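Local atomic coordinates of ferritin heavy chain (Trichoplusia ni, PDB entry 1Z6O), a protein that forms, with light chains, a secreted 24-chain ferritin shell that stores iron, and oxidises the incoming ferrous iron that is laid down as ferric mineral. Residues V51-P54 against G55-Q58; S122-N125 against V126-C130; F149-E152 against Q153-Q157. One frame throughout, in Å; residues are numbered along the deposited sequence.

Contact 1: V51-P54 against G55-Q58; sequences VNRP and GFAQ
Arg53 and Pro54 meet Gly55 to Gln58 in a local helix-start contact, where the loop after helix 19-47 runs into helix 54-80. Arg53 holds the N-cap position and Pro54 begins the first turn. The two opening bonds of the helix carry the contact: Ala57 N gives its hydrogen to Arg53 O at 2.9 Å, and Gln58 N reaches Pro54 O at 3.0 Å. Side chains add one apolar touch, Arg53 CB lying 3.9 Å from Phe56 CD1 and meeting the ring obliquely. Because Arg53 CG is anti to the carbonyl carbon (chi1 -65°) and the chain bends at chi2 (-64°), the guanidinium is carried off the helix start: NE forms a salt bridge with Glu179 of helix 175-186, and NH1 another with Asp184 of a ferritin light chain. Phe56 N is hydrogen-bonded to Asp183 OD1, so an acidic side chain of the C-terminal helix serves the first turn, while the Phe56 ring meets that of Phe46. The arrangement is that of a helix N-terminus with Arg53 at the N-cap and a proline in the next position, here at the short turn joining the first two helices of the ferritin four-helix bundle.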
loop_
_atom_site.group_PDB
_atom_site.type_symbol
_atom_site.label_atom_id
_atom_site.label_comp_id
_atom_site.label_asym_id
_atom_site.label_seq_id
_atom_site.Cartn_x
_atom_site.Cartn_y
_atom_site.Cartn_z
ATOM N N VAL M 51 -44.257 -12.923 -27.771
ATOM C CA VAL M 51 -43.691 -14.203 -27.303
ATOM C C VAL M 51 -42.938 -13.861 -26.020
ATOM O O VAL M 51 -43.135 -14.479 -24.970
ATOM C CB VAL M 51 -42.739 -14.814 -28.354
ATOM C CG1 VAL M 51 -42.024 -16.048 -27.766
ATOM C CG2 VAL M 51 -43.548 -15.216 -29.598
ATOM N N ASN M 52 -42.061 -12.866 -26.127
ATOM C CA ASN M 52 -41.333 -12.325 -24.990
ATOM C C ASN M 52 -40.596 -13.312 -24.083
ATOM O O ASN M 52 -40.857 -13.372 -22.879
ATOM C CB ASN M 52 -42.315 -11.467 -24.147
ATOM C CG ASN M 52 -41.603 -10.491 -23.235
ATOM O OD1 ASN M 52 -40.688 -9.790 -23.666
ATOM N ND2 ASN M 52 -42.022 -10.427 -21.969
ATOM N N ARG M 53 -39.665 -14.069 -24.654
ATOM C CA ARG M 53 -38.858 -15.014 -23.880
ATOM C C ARG M 53 -37.407 -14.611 -24.157
ATOM O O ARG M 53 -36.717 -15.233 -24.971
ATOM C CB ARG M 53 -39.133 -16.446 -24.355
ATOM C CG ARG M 53 -40.570 -16.918 -24.080
ATOM C CD ARG M 53 -40.844 -16.988 -22.575
ATOM N NE ARG M 53 -42.170 -17.534 -22.268
ATOM C CZ ARG M 53 -43.072 -16.928 -21.496
ATOM N NH1 ARG M 53 -42.797 -15.748 -20.956
ATOM N NH2 ARG M 53 -44.241 -17.507 -21.248
ATOM N N PRO M 54 -36.932 -13.545 -23.494
ATOM C CA PRO M 54 -35.557 -13.063 -23.695
ATOM C C PRO M 54 -34.462 -14.073 -23.384
ATOM O O PRO M 54 -33.375 -14.010 -23.969
ATOM C CB PRO M 54 -35.488 -11.809 -22.805
ATOM C CG PRO M 54 -36.477 -12.134 -21.687
ATOM C CD PRO M 54 -37.631 -12.753 -22.459
ATOM N N GLY M 55 -34.737 -14.993 -22.464
ATOM C CA GLY M 55 -33.756 -16.018 -22.133
ATOM C C GLY M 55 -33.561 -16.934 -23.334
ATOM O O GLY M 55 -32.428 -17.240 -23.721
ATOM N N PHE M 56 -34.663 -17.386 -23.926
ATOM C CA PHE M 56 -34.578 -18.237 -25.116
ATOM C C PHE M 56 -33.988 -17.456 -26.286
ATOM O O PHE M 56 -33.200 -17.994 -27.056
ATOM C CB PHE M 56 -35.959 -18.765 -25.523
ATOM C CG PHE M 56 -36.401 -19.965 -24.733
ATOM C CD1 PHE M 56 -37.227 -19.823 -23.625
ATOM C CD2 PHE M 56 -35.970 -21.238 -25.092
ATOM C CE1 PHE M 56 -37.624 -20.947 -22.878
ATOM C CE2 PHE M 56 -36.360 -22.365 -24.357
ATOM C CZ PHE M 56 -37.188 -22.217 -23.251
ATOM N N ALA M 57 -34.374 -16.189 -26.432
ATOM C CA ALA M 57 -33.839 -15.389 -27.536
ATOM C C ALA M 57 -32.317 -15.332 -27.458
ATOM O O ALA M 57 -31.629 -15.561 -28.452
ATOM C CB ALA M 57 -34.417 -13.964 -27.505
ATOM N N GLN M 58 -31.790 -15.031 -26.275
ATOM C CA GLN M 58 -30.343 -14.932 -26.092
ATOM C C GLN M 58 -29.667 -16.286 -26.319
ATOM O O GLN M 58 -28.578 -16.355 -26.904
ATOM C CB GLN M 58 -30.030 -14.426 -24.678
ATOM C CG GLN M 58 -28.548 -14.206 -24.378
ATOM C CD GLN M 58 -28.294 -13.967 -22.879
ATOM O OE1 GLN M 58 -28.231 -14.910 -22.084
ATOM N NE2 GLN M 58 -28.173 -12.701 -22.494
#

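Contact 2: S122-N125 against V126-C130; sequences SIRN and VIKAC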
loop_
_atom_site.group_PDB
_atom_site.type_symbol
_atom_site.label_atom_id
_atom_site.label_comp_id
_atom_site.label_asym_id
_atom_site.label_seq_id
_atom_site.Cartn_x
_atom_site.Cartn_y
_atom_site.Cartn_z
ATOM N N SER M 122 -23.585 -35.654 -39.735
ATOM C CA SER M 122 -22.863 -35.144 -40.895
ATOM C C SER M 122 -21.345 -35.094 -40.633
ATOM O O SER M 122 -20.545 -35.450 -41.505
ATOM C CB SER M 122 -23.402 -33.752 -41.271
ATOM O OG SER M 122 -22.653 -33.214 -42.345
ATOM N N ILE M 123 -20.937 -34.659 -39.441
ATOM C CA ILE M 123 -19.506 -34.615 -39.118
ATOM C C ILE M 123 -18.933 -36.043 -39.126
ATOM O O ILE M 123 -17.823 -36.267 -39.599
ATOM C CB ILE M 123 -19.268 -33.952 -37.727
ATOM C CG1 ILE M 123 -19.572 -32.446 -37.834
ATOM C CG2 ILE M 123 -17.805 -34.158 -37.267
ATOM C CD1 ILE M 123 -19.767 -31.763 -36.493
ATOM N N ARG M 124 -19.685 -37.007 -38.596
ATOM C CA ARG M 124 -19.214 -38.393 -38.602
ATOM C C ARG M 124 -19.041 -38.859 -40.058
ATOM O O ARG M 124 -18.137 -39.641 -40.360
ATOM C CB ARG M 124 -20.193 -39.305 -37.827
ATOM C CG ARG M 124 -20.131 -39.107 -36.276
ATOM C CD ARG M 124 -21.247 -39.904 -35.566
ATOM N NE ARG M 124 -21.265 -41.255 -36.106
ATOM C CZ ARG M 124 -20.445 -42.227 -35.730
ATOM N NH1 ARG M 124 -19.553 -42.027 -34.765
ATOM N NH2 ARG M 124 -20.435 -43.369 -36.404
ATOM N N ASN M 125 -19.894 -38.381 -40.962
ATOM C CA ASN M 125 -19.743 -38.745 -42.373
ATOM C C ASN M 125 -18.531 -38.064 -43.011
ATOM O O ASN M 125 -17.918 -38.618 -43.918
ATOM C CB ASN M 125 -21.017 -38.426 -43.161
ATOM C CG ASN M 125 -22.100 -39.464 -42.920
ATOM O OD1 ASN M 125 -21.803 -40.651 -42.780
ATOM N ND2 ASN M 125 -23.351 -39.031 -42.876
ATOM N N VAL M 126 -18.175 -36.864 -42.551
ATOM C CA VAL M 126 -16.970 -36.203 -43.078
ATOM C C VAL M 126 -15.769 -37.032 -42.595
ATOM O O VAL M 126 -14.816 -37.291 -43.340
ATOM C CB VAL M 126 -16.814 -34.756 -42.536
ATOM C CG1 VAL M 126 -15.506 -34.133 -43.068
ATOM C CG2 VAL M 126 -18.023 -33.898 -42.966
ATOM N N ILE M 127 -15.814 -37.444 -41.330
ATOM C CA ILE M 127 -14.739 -38.255 -40.768
ATOM C C ILE M 127 -14.568 -39.543 -41.598
ATOM O O ILE M 127 -13.444 -39.919 -41.960
ATOM C CB ILE M 127 -15.044 -38.605 -39.282
ATOM C CG1 ILE M 127 -14.800 -37.358 -38.412
ATOM C CG2 ILE M 127 -14.170 -39.773 -38.813
ATOM C CD1 ILE M 127 -15.360 -37.490 -36.983
ATOM N N LYS M 128 -15.676 -40.211 -41.907
ATOM C CA LYS M 128 -15.605 -41.439 -42.711
ATOM C C LYS M 128 -14.971 -41.178 -44.074
ATOM O O LYS M 128 -14.104 -41.934 -44.519
ATOM C CB LYS M 128 -16.997 -42.039 -42.948
ATOM C CG LYS M 128 -17.720 -42.507 -41.721
ATOM C CD LYS M 128 -18.993 -43.259 -42.110
ATOM C CE LYS M 128 -19.887 -43.514 -40.898
ATOM N NZ LYS M 128 -20.515 -42.262 -40.381
ATOM N N ALA M 129 -15.414 -40.123 -44.750
ATOM C CA ALA M 129 -14.859 -39.798 -46.061
ATOM C C ALA M 129 -13.360 -39.504 -45.987
ATOM O O ALA M 129 -12.589 -39.931 -46.848
ATOM C CB ALA M 129 -15.592 -38.588 -46.667
ATOM N N CYS M 130 -12.949 -38.774 -44.953
ATOM C CA CYS M 130 -11.554 -38.391 -44.801
ATOM C C CYS M 130 -10.657 -39.524 -44.336
ATOM O O CYS M 130 -9.475 -39.561 -44.666
ATOM C CB CYS M 130 -11.445 -37.199 -43.832
ATOM S SG CYS M 130 -12.253 -35.702 -44.506
HETATM O O HOH W 1 -22.398 -44.198 -38.714
#
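Lys128 NZ donates both to Asn125 OD1, at 3.2 Å and from above the amide carbonyl plane, and to water 1. The Asn125 and Lys128 side chains lie side by side on helix 105-132 and point the same way; a turn at the end of the lysine (chi4 70°) swings NZ back over the preceding turn, to 3.5 Å from Arg124 O. Water 1 also accepts, at 3.1 Å, from Arg124 NH2, sitting in plane at the guanidinium edge. It thus bridges two like charges whose nitrogens, Arg124 NH2 and Lys128 NZ, are 4.1 Å apart. Arg124 NH1 is bonded to Asn137 O of the second subunit, and Phe136 of that subunit makes a cation-pi contact with the guanidinium. On the buried side Ile123 CG2 comes within 4.1 Å of Ile127 CD1. Val126 CG2 packs 3.3 Å from Ser122 O. With an alanine in place of Lys128, Asn125 OD1 and the water would probably each lose a partner, and the amide would be freer to turn. The shared water and the amide oxygen plausibly soften the repulsion between the two cations, allowing both to stay beside the subunit interface.

Contact 3: F149-E152 against Q153-Q157; sequences FLEE and QYKGQ
Lys155 reaches back along helix 139-168 toward Glu151 and Glu152, four and three residues earlier. Its CG is anti to the carbonyl carbon (chi1 -72°), and a bend at chi3 folds the end toward the acids. Glu152 OE2 makes the salt bridge, 3.6 Å from Lys155 NZ, after a bend at chi2 in its own chain. Glu151 instead meets the lysine's methylenes: its OE2 lies 3.5 Å from Lys155 CD, with NZ slightly farther off, beyond a salt bridge. The other carboxylate oxygen of Glu151, OE1, is hydrogen-bonded to His140 NE2 of the second subunit.

Gln153 occupies the inner side of the helix. With CG anti to the carbonyl carbon (chi1 -73°), CG packs 3.4 Å from Phe149 O, and the bend at chi2 (-49°) turns the amide so that OE1 meets water 2. This water donates to Phe149 O and, at 2.9 Å, to Gln153 OE1, while Gln153 N is also bonded to Phe149 O; the carbonyl is therefore gripped twice. Gln153 NE2 donates to Glu116 OE1 and to Thr120 OG1, so both ends of the amide are engaged, which probably fixes its rotation.

Tyr154 lays its ring obliquely by Leu150, CD1 coming 3.2 Å from Leu150 O and CE1 4.0 Å from Leu150 CB. Arg81 of the second subunit makes a cation-pi contact with this ring. Helix 139-168 is the fourth helix of the ferritin four-helix bundle; its Gln153, bonded to Glu116, a probable ligand of the second iron, lies beside the ferroxidase centre, consistent with a second-shell role.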
loop_
_atom_site.group_PDB
_atom_site.type_symbol
_atom_site.label_atom_id
_atom_site.label_comp_id
_atom_site.label_asym_id
_atom_site.label_seq_id
_atom_site.Cartn_x
_atom_site.Cartn_y
_atom_site.Cartn_z
ATOM N N PHE M 149 -14.705 -30.947 -32.902
ATOM C CA PHE M 149 -16.092 -30.851 -33.328
ATOM C C PHE M 149 -17.047 -31.834 -32.677
ATOM O O PHE M 149 -18.087 -31.415 -32.175
ATOM C CB PHE M 149 -16.183 -30.932 -34.854
ATOM C CG PHE M 149 -15.826 -29.635 -35.530
ATOM C CD1 PHE M 149 -14.514 -29.182 -35.535
ATOM C CD2 PHE M 149 -16.821 -28.820 -36.067
ATOM C CE1 PHE M 149 -14.192 -27.921 -36.058
ATOM C CE2 PHE M 149 -16.509 -27.559 -36.590
ATOM C CZ PHE M 149 -15.194 -27.113 -36.579
ATOM N N LEU M 150 -16.724 -33.126 -32.661
ATOM C CA LEU M 150 -17.650 -34.071 -32.029
ATOM C C LEU M 150 -17.768 -33.807 -30.529
ATOM O O LEU M 150 -18.836 -33.976 -29.946
ATOM C CB LEU M 150 -17.225 -35.526 -32.281
ATOM C CG LEU M 150 -17.453 -36.025 -33.717
ATOM C CD1 LEU M 150 -17.145 -37.538 -33.795
ATOM C CD2 LEU M 150 -18.917 -35.772 -34.129
ATOM N N GLU M 151 -16.676 -33.389 -29.901
ATOM C CA GLU M 151 -16.705 -33.087 -28.464
ATOM C C GLU M 151 -17.789 -32.027 -28.199
ATOM O O GLU M 151 -18.648 -32.188 -27.322
ATOM C CB GLU M 151 -15.337 -32.554 -28.027
ATOM C CG GLU M 151 -15.274 -32.003 -26.606
ATOM C CD GLU M 151 -15.484 -33.069 -25.549
ATOM O OE1 GLU M 151 -15.391 -34.271 -25.883
ATOM O OE2 GLU M 151 -15.729 -32.708 -24.379
ATOM N N GLU M 152 -17.759 -30.951 -28.976
ATOM C CA GLU M 152 -18.742 -29.883 -28.819
ATOM C C GLU M 152 -20.158 -30.395 -29.120
ATOM O O GLU M 152 -21.129 -30.007 -28.454
ATOM C CB GLU M 152 -18.406 -28.721 -29.760
ATOM C CG GLU M 152 -18.829 -27.380 -29.215
ATOM C CD GLU M 152 -18.029 -26.978 -27.977
ATOM O OE1 GLU M 152 -18.439 -26.016 -27.288
ATOM O OE2 GLU M 152 -16.989 -27.621 -27.697
ATOM N N GLN M 153 -20.283 -31.258 -30.127
ATOM C CA GLN M 153 -21.595 -31.801 -30.486
ATOM C C GLN M 153 -22.226 -32.632 -29.382
ATOM O O GLN M 153 -23.394 -32.429 -29.049
ATOM C CB GLN M 153 -21.511 -32.684 -31.745
ATOM C CG GLN M 153 -21.313 -31.913 -33.057
ATOM C CD GLN M 153 -22.300 -30.769 -33.196
ATOM O OE1 GLN M 153 -21.920 -29.603 -33.108
ATOM N NE2 GLN M 153 -23.581 -31.097 -33.386
ATOM N N TYR M 154 -21.476 -33.581 -28.820
ATOM C CA TYR M 154 -22.071 -34.434 -27.795
ATOM C C TYR M 154 -22.438 -33.679 -26.534
ATOM O O TYR M 154 -23.491 -33.932 -25.950
ATOM C CB TYR M 154 -21.168 -35.638 -27.486
ATOM C CG TYR M 154 -21.155 -36.644 -28.628
ATOM C CD1 TYR M 154 -20.004 -36.853 -29.388
ATOM C CD2 TYR M 154 -22.312 -37.359 -28.971
ATOM C CE1 TYR M 154 -20.001 -37.748 -30.474
ATOM C CE2 TYR M 154 -22.319 -38.260 -30.048
ATOM C CZ TYR M 154 -21.155 -38.446 -30.793
ATOM O OH TYR M 154 -21.142 -39.334 -31.847
ATOM N N LYS M 155 -21.594 -32.741 -26.114
ATOM C CA LYS M 155 -21.911 -31.948 -24.924
ATOM C C LYS M 155 -23.151 -31.097 -25.204
ATOM O O LYS M 155 -24.038 -30.972 -24.353
ATOM C CB LYS M 155 -20.746 -31.013 -24.565
ATOM C CG LYS M 155 -19.536 -31.727 -23.992
ATOM C CD LYS M 155 -18.460 -30.725 -23.569
ATOM C CE LYS M 155 -18.047 -29.810 -24.726
ATOM N NZ LYS M 155 -16.943 -28.874 -24.363
ATOM N N GLY M 156 -23.204 -30.510 -26.398
ATOM C CA GLY M 156 -24.334 -29.664 -26.769
ATOM C C GLY M 156 -25.654 -30.421 -26.822
ATOM O O GLY M 156 -26.687 -29.910 -26.385
ATOM N N GLN M 157 -25.633 -31.630 -27.374
ATOM C CA GLN M 157 -26.845 -32.448 -27.452
ATOM C C GLN M 157 -27.350 -32.782 -26.056
ATOM O O GLN M 157 -28.541 -32.678 -25.779
ATOM C CB GLN M 157 -26.572 -33.767 -28.207
ATOM C CG GLN M 157 -26.348 -33.561 -29.689
ATOM C CD GLN M 157 -25.893 -34.819 -30.416
ATOM O OE1 GLN M 157 -25.509 -35.837 -29.807
ATOM N NE2 GLN M 157 -25.914 -34.748 -31.718
HETATM O O HOH W 2 -19.160 -28.919 -33.531
#

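Contacts 2 and 3 lie on successive helices of the bundle, their centres about 15 Å apart, and pack together through Ile123, Ile127 and Leu150: Ile127 CD1 stands 3.7 Å from Leu150 CD1. Both also touch the second subunit. They approach the iron site of Glu32, Glu67 and His70 to different depths: the side chain of Gln153 is about 4 Å from the bound ferric ion and that of Ile123 about 6 Å. Contact 2 also includes Cys130, which is disulfide-bonded to Cys21. Contact 1 lies away from the annotated sites, its centre about 34 Å from that of contact 2 across the chain's centre, and it faces a light chain instead.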